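Local coordinates for protein angiotensin-converting enzyme (PDB 6S1Y) that probably acts as a zinc-dependent peptidase of the angiotensin-converting enzyme family, trimming short pieces from the C-terminal ends of peptides in a malaria mosquito, at residues D274-D277 with E278-Q282; P286-M289 with F290-D294; L305-T308 with F309-K312; W331-A335 with I336-R340; V347-R350 with E351-V355. All blocks are in the same frame, centred on the assembly; numbering follows the deposited sequence.

Contact 1: residues D274-D277 with E278-Q282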
# COMPACT_ATOMS: atom_id res chain seq x y z
N ASP A 274 -9.73 9.60 -17.65
CA ASP A 274 -8.74 8.55 -17.87
C ASP A 274 -7.83 8.99 -19.03
O ASP A 274 -8.27 9.07 -20.18
CB ASP A 274 -9.39 7.21 -18.18
CG ASP A 274 -8.38 6.07 -18.23
OD1 ASP A 274 -7.17 6.36 -18.12
OD2 ASP A 274 -8.80 4.89 -18.37
N VAL A 275 -6.57 9.25 -18.72
CA VAL A 275 -5.61 9.78 -19.66
C VAL A 275 -4.79 8.67 -20.32
O VAL A 275 -3.75 8.95 -20.93
CB VAL A 275 -4.69 10.82 -19.02
CG1 VAL A 275 -5.50 11.87 -18.34
CG2 VAL A 275 -3.73 10.16 -18.02
N THR A 276 -5.22 7.42 -20.18
CA THR A 276 -4.45 6.32 -20.74
C THR A 276 -4.29 6.47 -22.24
O THR A 276 -3.18 6.31 -22.78
CB THR A 276 -5.10 4.98 -20.42
OG1 THR A 276 -5.02 4.74 -19.00
CG2 THR A 276 -4.39 3.85 -21.17
N ASP A 277 -5.39 6.75 -22.95
CA ASP A 277 -5.31 6.81 -24.41
C ASP A 277 -4.39 7.94 -24.88
O ASP A 277 -3.73 7.81 -25.91
CB ASP A 277 -6.71 6.99 -25.01
CG ASP A 277 -7.59 5.77 -24.82
OD1 ASP A 277 -7.08 4.72 -24.35
OD2 ASP A 277 -8.80 5.86 -25.12
N GLU A 278 -4.34 9.06 -24.15
CA GLU A 278 -3.42 10.13 -24.52
C GLU A 278 -1.98 9.75 -24.20
O GLU A 278 -1.06 10.13 -24.93
CB GLU A 278 -3.78 11.42 -23.80
CG GLU A 278 -4.95 12.13 -24.42
CD GLU A 278 -4.61 12.66 -25.81
OE1 GLU A 278 -3.46 13.11 -26.00
OE2 GLU A 278 -5.49 12.61 -26.70
N MET A 279 -1.76 9.02 -23.10
CA MET A 279 -0.42 8.54 -22.80
C MET A 279 0.09 7.66 -23.93
O MET A 279 1.22 7.83 -24.42
CB MET A 279 -0.39 7.76 -21.48
CG MET A 279 -0.57 8.55 -20.21
SD MET A 279 -0.78 7.38 -18.81
CE MET A 279 0.92 6.94 -18.42
N ILE A 280 -0.72 6.70 -24.34
CA ILE A 280 -0.34 5.81 -25.44
C ILE A 280 -0.10 6.62 -26.70
O ILE A 280 0.92 6.46 -27.38
CB ILE A 280 -1.42 4.74 -25.65
CG1 ILE A 280 -1.39 3.75 -24.49
CG2 ILE A 280 -1.26 4.05 -26.98
CD1 ILE A 280 -2.62 2.87 -24.40
N ARG A 281 -1.06 7.49 -27.04
CA ARG A 281 -1.02 8.25 -28.28
C ARG A 281 0.18 9.19 -28.33
O ARG A 281 0.69 9.49 -29.42
CB ARG A 281 -2.33 9.03 -28.41
CG ARG A 281 -2.55 9.71 -29.73
CD ARG A 281 -3.75 10.66 -29.67
NE ARG A 281 -3.44 11.85 -28.88
CZ ARG A 281 -2.69 12.86 -29.30
NH1 ARG A 281 -2.15 12.84 -30.51
NH2 ARG A 281 -2.46 13.90 -28.50
N GLN A 282 0.64 9.69 -27.18
CA GLN A 282 1.83 10.52 -27.12
C GLN A 282 3.11 9.69 -26.99
O GLN A 282 4.17 10.24 -26.64
CB GLN A 282 1.70 11.53 -25.97
CG GLN A 282 0.83 12.74 -26.34
CD GLN A 282 0.50 13.65 -25.16
OE1 GLN A 282 1.37 14.02 -24.36
NE2 GLN A 282 -0.79 14.01 -25.04
O HOH W 1 -6.99 10.06 -22.60

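Contact 2: residues P286-M289 with F290-D294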
# COMPACT_ATOMS: atom_id res chain seq x y z
N PRO A 286 7.62 3.51 -20.12
CA PRO A 286 7.91 3.48 -18.68
C PRO A 286 8.94 4.50 -18.24
O PRO A 286 8.74 5.18 -17.22
CB PRO A 286 8.39 2.04 -18.47
CG PRO A 286 7.60 1.27 -19.51
CD PRO A 286 7.53 2.17 -20.71
N ILE A 287 10.03 4.66 -18.99
CA ILE A 287 11.08 5.58 -18.56
C ILE A 287 10.56 7.01 -18.58
O ILE A 287 10.81 7.79 -17.66
CB ILE A 287 12.34 5.42 -19.44
CG1 ILE A 287 13.31 4.44 -18.77
CG2 ILE A 287 13.02 6.74 -19.67
CD1 ILE A 287 14.37 3.89 -19.72
N LYS A 288 9.86 7.39 -19.65
CA LYS A 288 9.22 8.71 -19.67
C LYS A 288 8.38 8.90 -18.42
O LYS A 288 8.38 9.98 -17.82
CB LYS A 288 8.39 8.86 -20.95
CG LYS A 288 7.60 10.16 -21.08
CD LYS A 288 8.48 11.40 -21.14
CE LYS A 288 7.68 12.62 -21.64
NZ LYS A 288 8.34 13.92 -21.27
N MET A 289 7.68 7.85 -17.97
CA MET A 289 6.79 7.99 -16.82
C MET A 289 7.58 8.30 -15.55
O MET A 289 7.18 9.18 -14.77
CB MET A 289 5.94 6.72 -16.63
CG MET A 289 4.88 6.53 -17.69
SD MET A 289 4.32 4.83 -17.85
CE MET A 289 3.32 4.66 -16.36
N PHE A 290 8.70 7.61 -15.35
CA PHE A 290 9.53 7.90 -14.18
C PHE A 290 10.21 9.26 -14.30
O PHE A 290 10.40 9.96 -13.29
CB PHE A 290 10.56 6.79 -14.00
CG PHE A 290 9.98 5.52 -13.43
CD1 PHE A 290 9.44 4.56 -14.25
CD2 PHE A 290 9.97 5.30 -12.06
CE1 PHE A 290 8.90 3.40 -13.74
CE2 PHE A 290 9.43 4.15 -11.54
CZ PHE A 290 8.90 3.19 -12.39
N GLN A 291 10.58 9.66 -15.52
CA GLN A 291 11.15 10.99 -15.72
C GLN A 291 10.18 12.07 -15.27
O GLN A 291 10.57 13.02 -14.60
CB GLN A 291 11.53 11.17 -17.19
CG GLN A 291 12.86 10.52 -17.55
CD GLN A 291 13.12 10.45 -19.05
OE1 GLN A 291 12.19 10.38 -19.86
NE2 GLN A 291 14.40 10.47 -19.42
N MET A 292 8.90 11.91 -15.59
CA MET A 292 7.93 12.91 -15.15
C MET A 292 7.73 12.91 -13.64
O MET A 292 7.51 13.97 -13.06
CB MET A 292 6.61 12.69 -15.87
CG MET A 292 6.73 13.13 -17.32
SD MET A 292 5.24 12.73 -18.23
CE MET A 292 4.13 13.92 -17.47
N GLY A 293 7.83 11.76 -12.98
CA GLY A 293 7.75 11.76 -11.53
C GLY A 293 8.99 12.38 -10.90
O GLY A 293 8.90 13.04 -9.86
N ASP A 294 10.16 12.15 -11.50
CA ASP A 294 11.38 12.84 -11.10
C ASP A 294 11.20 14.35 -11.21
O ASP A 294 11.53 15.10 -10.29
CB ASP A 294 12.55 12.37 -11.98
CG ASP A 294 13.93 12.72 -11.40
OD1 ASP A 294 14.02 13.11 -10.21
OD2 ASP A 294 14.93 12.60 -12.14

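Contact 3: residues L305-T308 with F309-K312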
# COMPACT_ATOMS: atom_id res chain seq x y z
N LEU A 305 16.69 12.21 -8.84
CA LEU A 305 17.08 10.80 -8.73
C LEU A 305 18.55 10.65 -9.10
O LEU A 305 18.96 11.13 -10.16
CB LEU A 305 16.21 9.92 -9.65
CG LEU A 305 14.74 9.75 -9.24
CD1 LEU A 305 13.96 9.02 -10.31
CD2 LEU A 305 14.62 9.00 -7.92
N PRO A 306 19.35 9.96 -8.29
CA PRO A 306 20.75 9.71 -8.67
C PRO A 306 20.85 8.75 -9.84
O PRO A 306 19.92 7.99 -10.16
CB PRO A 306 21.36 9.09 -7.41
CG PRO A 306 20.15 8.40 -6.72
CD PRO A 306 18.98 9.30 -7.02
N GLN A 307 22.03 8.77 -10.48
CA GLN A 307 22.26 7.91 -11.64
C GLN A 307 22.23 6.44 -11.26
O GLN A 307 21.81 5.60 -12.06
CB GLN A 307 23.61 8.28 -12.30
CG GLN A 307 23.92 7.50 -13.56
CD GLN A 307 22.98 7.84 -14.69
OE1 GLN A 307 22.55 8.99 -14.84
NE2 GLN A 307 22.62 6.83 -15.49
N THR A 308 22.70 6.10 -10.06
CA THR A 308 22.59 4.71 -9.59
C THR A 308 21.14 4.20 -9.74
O THR A 308 20.92 3.05 -10.16
CB THR A 308 23.04 4.62 -8.14
OG1 THR A 308 24.42 4.99 -8.05
CG2 THR A 308 22.90 3.20 -7.61
N PHE A 309 20.16 5.05 -9.45
CA PHE A 309 18.77 4.64 -9.60
C PHE A 309 18.47 4.18 -11.02
O PHE A 309 17.81 3.15 -11.23
CB PHE A 309 17.82 5.78 -9.22
CG PHE A 309 16.40 5.49 -9.57
CD1 PHE A 309 15.92 5.76 -10.85
CD2 PHE A 309 15.56 4.89 -8.65
CE1 PHE A 309 14.62 5.46 -11.19
CE2 PHE A 309 14.24 4.59 -8.98
CZ PHE A 309 13.77 4.87 -10.25
N TRP A 310 18.89 4.97 -12.03
CA TRP A 310 18.62 4.62 -13.42
C TRP A 310 19.42 3.40 -13.87
O TRP A 310 18.96 2.63 -14.72
CB TRP A 310 18.91 5.80 -14.35
CG TRP A 310 18.05 7.00 -14.08
CD1 TRP A 310 18.42 8.15 -13.45
CD2 TRP A 310 16.67 7.14 -14.42
NE1 TRP A 310 17.35 9.02 -13.39
CE2 TRP A 310 16.26 8.41 -13.96
CE3 TRP A 310 15.73 6.32 -15.05
CZ2 TRP A 310 14.95 8.88 -14.13
CZ3 TRP A 310 14.45 6.78 -15.22
CH2 TRP A 310 14.07 8.05 -14.76
N ASP A 311 20.64 3.22 -13.33
CA ASP A 311 21.49 2.12 -13.80
C ASP A 311 20.94 0.77 -13.35
O ASP A 311 20.87 -0.17 -14.13
CB ASP A 311 22.92 2.25 -13.27
CG ASP A 311 23.66 3.44 -13.83
OD1 ASP A 311 23.35 3.88 -14.98
OD2 ASP A 311 24.58 3.92 -13.11
N LYS A 312 20.55 0.68 -12.07
CA LYS A 312 20.27 -0.58 -11.41
C LYS A 312 18.79 -0.87 -11.20
O LYS A 312 18.45 -1.98 -10.80
CB LYS A 312 21.01 -0.61 -10.05
CG LYS A 312 22.53 -0.48 -10.18
CD LYS A 312 23.21 -0.40 -8.82
CE LYS A 312 24.74 -0.35 -8.96
NZ LYS A 312 25.43 -0.05 -7.67
O HOH W 2 17.41 11.69 -12.33

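Contact 4: residues W331-A335 with I336-R340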
# COMPACT_ATOMS: atom_id res chain seq x y z
N TRP A 331 13.37 0.19 -3.02
CA TRP A 331 14.41 -0.42 -2.19
C TRP A 331 15.46 0.58 -1.76
O TRP A 331 15.96 1.37 -2.56
CB TRP A 331 15.09 -1.56 -2.94
CG TRP A 331 14.21 -2.74 -3.17
CD1 TRP A 331 13.12 -2.81 -3.99
CD2 TRP A 331 14.35 -4.04 -2.57
NE1 TRP A 331 12.57 -4.07 -3.93
CE2 TRP A 331 13.30 -4.84 -3.06
CE3 TRP A 331 15.25 -4.59 -1.66
CZ2 TRP A 331 13.13 -6.17 -2.67
CZ3 TRP A 331 15.08 -5.91 -1.27
CH2 TRP A 331 14.03 -6.69 -1.78
N ASP A 332 15.82 0.51 -0.48
CA ASP A 332 16.87 1.31 0.13
C ASP A 332 18.03 0.38 0.49
O ASP A 332 17.85 -0.56 1.27
CB ASP A 332 16.35 2.02 1.38
CG ASP A 332 17.37 2.97 1.99
OD1 ASP A 332 18.47 3.13 1.40
OD2 ASP A 332 17.07 3.58 3.06
N PHE A 333 19.20 0.64 -0.08
CA PHE A 333 20.36 -0.23 0.16
C PHE A 333 21.30 0.33 1.21
O PHE A 333 22.41 -0.18 1.37
CB PHE A 333 21.09 -0.50 -1.15
CG PHE A 333 20.31 -1.36 -2.10
CD1 PHE A 333 19.43 -0.80 -3.01
CD2 PHE A 333 20.41 -2.74 -2.04
CE1 PHE A 333 18.70 -1.59 -3.86
CE2 PHE A 333 19.68 -3.54 -2.88
CZ PHE A 333 18.82 -2.96 -3.79
N PHE A 334 20.87 1.36 1.93
CA PHE A 334 21.56 1.79 3.15
C PHE A 334 23.03 2.10 2.88
O PHE A 334 23.92 1.79 3.67
CB PHE A 334 21.42 0.73 4.25
CG PHE A 334 19.99 0.46 4.64
CD1 PHE A 334 19.37 1.23 5.62
CD2 PHE A 334 19.25 -0.53 4.02
CE1 PHE A 334 18.05 1.00 5.97
CE2 PHE A 334 17.93 -0.75 4.37
CZ PHE A 334 17.34 0.01 5.35
N ALA A 335 23.28 2.70 1.72
CA ALA A 335 24.59 3.26 1.38
C ALA A 335 24.35 4.74 1.11
O ALA A 335 23.66 5.41 1.88
CB ALA A 335 25.20 2.55 0.18
N ILE A 336 24.88 5.27 0.01
CA ILE A 336 24.56 6.63 -0.41
C ILE A 336 24.10 6.58 -1.86
O ILE A 336 24.83 6.09 -2.73
CB ILE A 336 25.75 7.60 -0.25
CG1 ILE A 336 26.12 7.78 1.22
CG2 ILE A 336 25.40 8.95 -0.83
CD1 ILE A 336 24.98 8.36 2.08
N ASP A 337 22.89 7.08 -2.11
CA ASP A 337 22.32 7.19 -3.45
C ASP A 337 22.09 5.85 -4.12
O ASP A 337 21.77 5.81 -5.31
CB ASP A 337 23.19 8.08 -4.35
CG ASP A 337 23.16 9.53 -3.92
OD1 ASP A 337 22.49 9.81 -2.89
OD2 ASP A 337 23.77 10.39 -4.60
N ASP A 338 22.23 4.73 -3.41
CA ASP A 338 21.87 3.44 -4.02
C ASP A 338 20.43 3.16 -3.61
O ASP A 338 20.15 2.65 -2.51
CB ASP A 338 22.83 2.33 -3.62
CG ASP A 338 22.54 1.03 -4.38
OD1 ASP A 338 21.61 1.01 -5.23
OD2 ASP A 338 23.23 0.02 -4.09
N VAL A 339 19.52 3.52 -4.51
CA VAL A 339 18.08 3.40 -4.31
C VAL A 339 17.49 2.90 -5.61
O VAL A 339 17.91 3.33 -6.70
CB VAL A 339 17.45 4.74 -3.87
CG1 VAL A 339 17.95 5.13 -2.47
CG2 VAL A 339 17.75 5.84 -4.87
N ARG A 340 16.52 1.98 -5.52
CA ARG A 340 16.06 1.31 -6.73
C ARG A 340 14.58 0.97 -6.65
O ARG A 340 14.05 0.65 -5.58
CB ARG A 340 16.84 0.02 -7.00
CG ARG A 340 18.33 0.13 -6.80
CD ARG A 340 19.05 -1.16 -7.14
NE ARG A 340 20.33 -1.26 -6.44
CZ ARG A 340 21.12 -2.32 -6.48
NH1 ARG A 340 20.78 -3.38 -7.19
NH2 ARG A 340 22.26 -2.31 -5.79
O HOH W 3 21.63 3.78 -0.51

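Contact 5: residues V347-R350 with E351-V355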
# COMPACT_ATOMS: atom_id res chain seq x y z
N VAL A 347 1.94 1.05 -19.61
CA VAL A 347 1.65 2.43 -20.00
C VAL A 347 0.14 2.62 -19.85
O VAL A 347 -0.64 2.38 -20.78
CB VAL A 347 2.13 2.75 -21.42
CG1 VAL A 347 1.73 4.16 -21.81
CG2 VAL A 347 3.66 2.62 -21.53
N ASN A 348 -0.27 3.05 -18.65
CA ASN A 348 -1.64 3.47 -18.41
C ASN A 348 -1.65 4.37 -17.18
O ASN A 348 -0.65 4.51 -16.47
CB ASN A 348 -2.59 2.27 -18.24
CG ASN A 348 -2.19 1.37 -17.08
OD1 ASN A 348 -2.21 1.79 -15.92
ND2 ASN A 348 -1.83 0.14 -17.39
N MET A 349 -2.81 4.98 -16.92
CA MET A 349 -2.91 5.97 -15.85
C MET A 349 -2.74 5.34 -14.48
O MET A 349 -2.03 5.88 -13.63
CB MET A 349 -4.26 6.70 -15.94
CG MET A 349 -4.40 7.82 -14.92
SD MET A 349 -5.90 8.82 -15.14
CE MET A 349 -7.16 7.68 -14.60
N ARG A 350 -3.39 4.20 -14.23
CA ARG A 350 -3.22 3.49 -12.97
C ARG A 350 -1.73 3.32 -12.64
O ARG A 350 -1.27 3.72 -11.57
CB ARG A 350 -3.92 2.13 -13.08
CG ARG A 350 -4.01 1.31 -11.80
CD ARG A 350 -4.84 0.04 -12.05
NE ARG A 350 -4.18 -0.88 -12.98
CZ ARG A 350 -4.44 -0.98 -14.28
NH1 ARG A 350 -3.76 -1.87 -15.01
NH2 ARG A 350 -5.37 -0.22 -14.87
N GLU A 351 -0.96 2.78 -13.59
CA GLU A 351 0.46 2.56 -13.36
C GLU A 351 1.22 3.88 -13.20
O GLU A 351 2.20 3.95 -12.45
CB GLU A 351 1.04 1.75 -14.53
CG GLU A 351 0.60 0.28 -14.61
CD GLU A 351 1.52 -0.67 -13.85
OE1 GLU A 351 1.17 -1.87 -13.72
OE2 GLU A 351 2.58 -0.24 -13.38
N PHE A 352 0.78 4.94 -13.87
CA PHE A 352 1.38 6.25 -13.66
C PHE A 352 1.32 6.66 -12.19
O PHE A 352 2.29 7.23 -11.68
CB PHE A 352 0.66 7.29 -14.53
CG PHE A 352 1.47 8.53 -14.81
CD1 PHE A 352 2.85 8.48 -14.94
CD2 PHE A 352 0.83 9.75 -14.98
CE1 PHE A 352 3.59 9.64 -15.24
CE2 PHE A 352 1.57 10.91 -15.27
CZ PHE A 352 2.94 10.85 -15.40
N PHE A 353 0.20 6.38 -11.50
CA PHE A 353 0.10 6.67 -10.07
C PHE A 353 0.98 5.74 -9.25
O PHE A 353 1.56 6.16 -8.24
CB PHE A 353 -1.36 6.59 -9.57
CG PHE A 353 -2.24 7.63 -10.17
CD1 PHE A 353 -1.86 8.97 -10.17
CD2 PHE A 353 -3.42 7.27 -10.82
CE1 PHE A 353 -2.65 9.93 -10.77
CE2 PHE A 353 -4.21 8.23 -11.42
CZ PHE A 353 -3.83 9.56 -11.40
N VAL A 354 1.06 4.45 -9.62
CA VAL A 354 1.99 3.57 -8.93
C VAL A 354 3.41 4.12 -9.02
O VAL A 354 4.15 4.13 -8.04
CB VAL A 354 1.90 2.13 -9.48
CG1 VAL A 354 3.01 1.28 -8.90
CG2 VAL A 354 0.53 1.50 -9.16
N VAL A 355 3.79 4.62 -10.21
CA VAL A 355 5.12 5.22 -10.38
C VAL A 355 5.36 6.25 -9.29
O VAL A 355 6.37 6.19 -8.57
CB VAL A 355 5.25 5.83 -11.79
CG1 VAL A 355 6.47 6.72 -11.91
CG2 VAL A 355 5.33 4.70 -12.83

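Contact 1: residues D274-D277 with E278-Q282
Glu-278 N reaches a water 3.2 Å away that also donates to the carbonyl O of Asp-274, a bridge across the first turn of the short helix 276-281, which opens with an Asx turn. There OD1 of Asp-274 accepts from both the N and the OG1 of Thr-276; the side chain of aspartate is short enough to reach the N-H two residues on. Met-279 is next: its N bonds to Val-275 O at 2.9 Å. The flexible thioether of Met-279 passes at a slant by Val-275, SD to CG2 4.1 Å, an apolar pair suited to the buried side, where Leu-406 touches both residues. Ile-280 donates from N to Thr-276 O at 2.9 Å, almost straight at 171°. CD1 of Ile-280 lies alongside CG2 of Thr-276 at 3.8 Å; the methyl of the threonine is turned to this neighbour while the hydroxyl serves Asp-274 and Met-349 N. Arg-281 repeats the helical bond, N to Asp-277 O at 2.9 Å, and folds back at chi3 (72°) to Glu-278. Arg-281 NH2 meets the syn lone pair of Glu-278 OE1 at 2.8 Å, with the carboxylate at the guanidinium edge, a salt bridge on the outer side. Gln-282, just past the helix, sends NE2 to the same Glu-278 OE1 at 3.0 Å, arriving nearly along the C-O bond.

Contact 2: residues P286-M289 with F290-D294
Pro-286 meets Phe-290 one turn on through its carbonyl oxygen. Phe-290 N donates to Pro-286 O at 3.1 Å, and ring atom CD1 lies 3.1 Å from that O as well, which sits at the ring's edge near its plane. Having no N-H to offer, a proline costs nothing in this first turn. Ile-287 follows, its O taking Gln-291 N at 2.9 Å. The Ile-287 side chain crosses that of Gln-291 at a slant, CG2 3.7 Å from OE1. The Gln-291 chain, with CG beside its own backbone N (chi1 -81°) and extended beyond it, runs back along the helix to place OE1 3.4 Å from Lys-288 CA. These exposed residues form the outer side of an amphipathic helix, 286-299, whose inner side bears Met-289 and Phe-290 against helix 349-368. Lys-288 comes next; its N bonds Thr-285 OG1 just ahead of the helix, and its O receives Met-292 N at 3.0 Å. Bent at chi2 (63°), the methylene chain of Lys-288 crosses Gln-291 roughly at a right angle and comes to Met-292, CE to SD 4.2 Å, as suits a long chain that can lend its apolar part to neighbours and carry its charge outward. Met-289, buried, gives its O to Gly-293 N at 3.2 Å, while its supple thioether leaves the helix for Phe-352 and Val-355.

Contact 3: residues L305-T308 with F309-K312
Leu-305 and Phe-309 make the dense half of this turn. The methyl CD1 of Leu-305 sits over one face of the Phe-309 ring, 4.0 Å from its centroid and 24° off the normal, shifted to the rim, a CH-pi contact. Phe-309 reaches that place because its CG stands opposite its backbone N (chi1 170°). The same Leu-305 methyl lies 3.9 Å from CZ2 of Trp-310, and Phe-309 CD1 in turn covers the centre of one indole face, so a branched aliphatic chain and two rings interlock at this end of the turn. Pro-306, rigid and without an N-H, suits the approach to the helix; its O takes a weak bond from Phe-309 N at 3.0 Å. At the indole edge a water accepts from Trp-310 NE1 at 2.9 Å and donates to Leu-305 O at 2.7 Å, pairing two polar groups that have no direct bond.

The outward side is looser and polar. Gln-307 bends at chi2 and directs NE2 to Asp-311 OD1, 3.1 Å and 168°, meeting the carboxylate from above its plane although the oxygen lies in the plane of the amide. Beside it, Thr-308 CG2 rests on the Lys-312 chain, CD 3.8 Å away, a methyl against the methylenes that carry an exposed charge. Such a division, an i to i+4 amide-carboxylate bond and a methyl-methylene contact outside, rings inside, marks a short amphipathic helix, whose Phe-309 lies on strand 339-342 and Trp-310 on helix 286-299, while Leu-305, ahead of it, packs on the zinc-binding helix 349-368.

Contact 4: residues W331-A335 with I336-R340
A two-stranded antiparallel beta hairpin, 329-332 with 339-342, brings Trp-331 beside Arg-340 and carries Phe-333 and Asp-338 where its strands give way to the loop. Trp-331 and Arg-340 are a hydrogen-bonded pair: Trp-331 N gives to Arg-340 O at 2.7 Å, and Arg-340 N returns to Trp-331 O at 3.1 Å. Asp-332 and Val-339 form the non-hydrogen-bonded pair that follows. A last direct rung joins Phe-333 N to Asp-338 O at 3.3 Å; that oxygen also takes a water at 2.7 Å, and the water accepts from Ala-335 N, spanning the loop. Asp-332 suits the turn because its OD1 accepts from Phe-334 N, an Asx turn, with Phe-334 at positive phi. On the other side of the hairpin the guanidinium of Arg-340 lies flat on the Phe-333 ring, centres 3.9 Å apart and planes 26° from parallel, a cation-pi stack offset to the ring's rim. The Arg-340 chain, extended from CG to NE, crosses the Phe-333 ring at about a right angle, NE 3.1 Å from CE1. Trp-38 of helix 12-42 meets both partners, by cation-pi with the arginine and edge-to-face with the phenyl. Asp-338 fixes the rotation of the guanidinium and should balance its buried charge: Arg-340 NE reaches Asp-338 OD1 at 2.9 Å and NH2 reaches OD2 at 3.0 Å, each on a syn lone pair.

Contact 5: residues V347-R350 with E351-V355
A chi1 of 59° puts the amide of Asn-348 between its own backbone N and carbonyl carbon, a position from which OD1 reaches back to Glu-351. The N-H of Glu-351 meets this Asn-348 oxygen at 2.8 Å and 171°, approaching from a direction tilted out of the amide's carbonyl plane. This is the N-cap of helix 349-368: asparagine suits it, being short enough to turn back and offer an acceptor to an N-H that no earlier turn can satisfy. The carbonyl O of Asn-348 takes Phe-352 N at 3.0 Å. Glu-351 bends at chi2, passing CG within 3.4 Å of Asn-348 OD1, while its carboxylate leaves for another partner, OE2 bonding to Gln-343 NE2.

Met-349 takes the other course, CG opposite its backbone N (chi1 -176°), and runs alongside Phe-353 with both side chains pointing the same way. Met-349 CG lies 3.5 Å from Phe-353 CE2, and SD 5.2 Å from that ring's centroid, reached obliquely, a Met-aromatic contact between two soft, polarisable groups. In the backbone Phe-353 N bonds to Met-349 O at 3.1 Å and more weakly to Arg-350 O, which also accepts from Val-354 N at 3.1 Å.

Around this turn, Phe-352 packs on Met-279 of helix 276-281 and on Met-289 and Met-292 of helix 286-299, Val-355 faces Phe-290, Arg-350 leans on helix 135-145, and the side chain of Val-354 is about 5 Å from the bound gamma-glutamyl-glutamate, just ahead of the zinc ligands His-357 and His-361.

In the fold
The five contacts follow one another along residues 274-355: three short amphipathic helical pieces, a hairpin, and the N-terminal turn of helix 349-368. Successive centres are 14 Å (1 to 2), 13 Å (2 to 3) and 10 Å (3 to 4) apart, each pair touching, whereas contacts 1 and 4 lie 32 Å from each other. The chain then runs back 23 Å, centre to centre and without touch, from contact 4 to contact 5, which lies 11 Å from contact 1 and 10 Å from contact 2 and touches both. Contacts 3 and 4 instead border later turns of the same helix, which bears zinc ligands His-357 and His-361, so this run of chain forms one flank of the metal-binding helix.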